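Long-range contact in 2'-deoxycytidine 5'-triphosphate deaminase (PDB 2R9Q), which probably deaminates dCTP to dUTP, a step that supplies the precursor of thymidine nucleotides: residues 250-255 against 323-328. Numbering follows the deposited sequence.
Sequences RAELIL and PFILEH
Strands 252-255 and 324-327 pair edge to edge as a two-stranded antiparallel ribbon in the C-terminal half of the chain, with one face on strands 261-269 and 289-292 and the other against a second subunit. Leu253 and Leu326 form a hydrogen-bonded pair: Leu253 N reaches Leu326 O at 2.8 Å, in the carbonyl plane, while Leu326 N returns to Leu253 O from above its plane. Leu255 N binds Phe324 O at 2.8 Å, but the reverse bond, Phe324 N to Leu255 O, is weak at 3.3 Å. Beyond the last bridge, His328 N gives a nearly straight bond to Ala251 O (3.1 Å, 175°); Ala251 is the centre of an inverse gamma turn. The ribbon is a small sheet of its own within the largely beta C-terminal domain, a member of the dUTPase clan. On the face of Leu253, Leu255, Phe324 and Leu326, Leu255 CD1 lies against Leu326 CB at 4.0 Å, and both leucines touch Phe289. The opposite face carries Glu252, Ile254, Ile325 and Glu327. Here Ile254 CG1 meets Ile325 CG1 at 3.8 Å, the two side chains running side by side, and Glu252, its CG between backbone N and carbonyl carbon (chi1 78°), brings OE1 to 3.7 Å from Ile325 CG2. The Glu327 carboxylate forms a salt bridge with Lys69 of the second subunit, whose Ala56 packs on Ile325.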
loop_
_atom_site.group_PDB
_atom_site.type_symbol
_atom_site.label_atom_id
_atom_site.label_comp_id
_atom_site.label_asym_id
_atom_site.label_seq_id
_atom_site.Cartn_x
_atom_site.Cartn_y
_atom_site.Cartn_z
ATOM N N ARG B 250 -1.153 21.107 -19.520
ATOM C CA ARG B 250 -0.113 20.717 -20.492
ATOM C C ARG B 250 -0.343 19.253 -20.919
ATOM O O ARG B 250 -1.064 18.509 -20.237
ATOM C CB ARG B 250 1.297 20.905 -19.899
ATOM N N ALA B 251 0.245 18.855 -22.051
ATOM C CA ALA B 251 0.100 17.493 -22.569
ATOM C C ALA B 251 1.038 16.531 -21.823
ATOM O O ALA B 251 2.131 16.205 -22.295
ATOM C CB ALA B 251 0.362 17.466 -24.064
ATOM N N GLU B 252 0.599 16.114 -20.637
ATOM C CA GLU B 252 1.401 15.293 -19.747
ATOM C C GLU B 252 0.556 14.651 -18.640
ATOM O O GLU B 252 -0.501 15.146 -18.295
ATOM C CB GLU B 252 2.556 16.098 -19.143
ATOM C CG GLU B 252 2.160 17.027 -17.996
ATOM C CD GLU B 252 3.026 18.306 -17.933
ATOM O OE1 GLU B 252 4.294 18.247 -18.072
ATOM O OE2 GLU B 252 2.400 19.373 -17.751
ATOM N N LEU B 253 1.072 13.552 -18.090
ATOM C CA LEU B 253 0.360 12.753 -17.123
ATOM C C LEU B 253 1.305 12.217 -16.075
ATOM O O LEU B 253 2.242 11.529 -16.407
ATOM C CB LEU B 253 -0.285 11.564 -17.847
ATOM C CG LEU B 253 -1.113 10.602 -17.016
ATOM C CD1 LEU B 253 -2.322 11.336 -16.400
ATOM C CD2 LEU B 253 -1.512 9.386 -17.894
ATOM N N ILE B 254 1.027 12.490 -14.805
ATOM C CA ILE B 254 1.806 11.908 -13.710
ATOM C C ILE B 254 1.356 10.467 -13.509
ATOM O O ILE B 254 0.219 10.188 -13.153
ATOM C CB ILE B 254 1.732 12.748 -12.396
ATOM C CG1 ILE B 254 2.427 14.109 -12.626
ATOM C CG2 ILE B 254 2.345 11.986 -11.197
ATOM C CD1 ILE B 254 2.264 15.097 -11.497
ATOM N N LEU B 255 2.297 9.573 -13.776
ATOM C CA LEU B 255 2.174 8.159 -13.547
ATOM C C LEU B 255 2.548 7.786 -12.100
ATOM O O LEU B 255 3.731 7.731 -11.761
ATOM C CB LEU B 255 3.085 7.411 -14.527
ATOM C CG LEU B 255 2.834 7.451 -16.039
ATOM C CD1 LEU B 255 3.910 6.612 -16.732
ATOM C CD2 LEU B 255 1.420 6.988 -16.409
ATOM N N PRO B 323 7.096 8.076 -9.068
ATOM C CA PRO B 323 6.280 8.832 -9.994
ATOM C C PRO B 323 7.051 9.566 -11.098
ATOM O O PRO B 323 8.094 10.194 -10.863
ATOM C CB PRO B 323 5.498 9.800 -9.098
ATOM C CG PRO B 323 6.074 9.694 -7.783
ATOM C CD PRO B 323 6.825 8.445 -7.671
ATOM N N PHE B 324 6.500 9.466 -12.298
ATOM C CA PHE B 324 7.096 9.945 -13.494
ATOM C C PHE B 324 6.070 10.775 -14.233
ATOM O O PHE B 324 4.898 10.370 -14.399
ATOM C CB PHE B 324 7.582 8.775 -14.355
ATOM C CG PHE B 324 8.410 9.194 -15.568
ATOM C CD1 PHE B 324 9.709 9.681 -15.412
ATOM C CD2 PHE B 324 7.896 9.089 -16.859
ATOM C CE1 PHE B 324 10.476 10.053 -16.509
ATOM C CE2 PHE B 324 8.651 9.469 -17.966
ATOM C CZ PHE B 324 9.941 9.956 -17.787
ATOM N N ILE B 325 6.498 11.957 -14.651
ATOM C CA ILE B 325 5.687 12.795 -15.507
ATOM C C ILE B 325 5.925 12.328 -16.928
ATOM O O ILE B 325 6.980 12.541 -17.453
ATOM C CB ILE B 325 6.029 14.289 -15.410
ATOM C CG1 ILE B 325 5.941 14.789 -13.969
ATOM C CG2 ILE B 325 5.087 15.100 -16.326
ATOM C CD1 ILE B 325 6.904 15.941 -13.679
ATOM N N LEU B 326 4.924 11.670 -17.510
ATOM C CA LEU B 326 4.970 11.201 -18.868
ATOM C C LEU B 326 4.456 12.317 -19.759
ATOM O O LEU B 326 3.419 12.901 -19.502
ATOM C CB LEU B 326 4.142 9.922 -19.049
ATOM C CG LEU B 326 4.067 9.272 -20.443
ATOM C CD1 LEU B 326 5.387 8.682 -20.943
ATOM C CD2 LEU B 326 2.947 8.214 -20.433
ATOM N N GLU B 327 5.200 12.593 -20.814
ATOM C CA GLU B 327 4.905 13.729 -21.686
ATOM C C GLU B 327 4.559 13.220 -23.080
ATOM O O GLU B 327 5.116 12.202 -23.532
ATOM C CB GLU B 327 6.104 14.714 -21.727
ATOM C CG GLU B 327 6.396 15.384 -20.390
ATOM C CD GLU B 327 7.699 16.168 -20.391
ATOM O OE1 GLU B 327 7.736 17.218 -21.094
ATOM O OE2 GLU B 327 8.682 15.737 -19.691
ATOM N N HIS B 328 3.615 13.922 -23.714
ATOM C CA HIS B 328 3.196 13.696 -25.103
ATOM C C HIS B 328 4.393 13.595 -26.074
ATOM O O HIS B 328 5.372 14.336 -25.949
ATOM C CB HIS B 328 2.273 14.841 -25.533
ATOM C CG HIS B 328 1.777 14.734 -26.949
ATOM N ND1 HIS B 328 0.625 14.057 -27.288
ATOM C CD2 HIS B 328 2.280 15.218 -28.106
ATOM C CE1 HIS B 328 0.435 14.133 -28.593
ATOM N NE2 HIS B 328 1.430 14.830 -29.112
#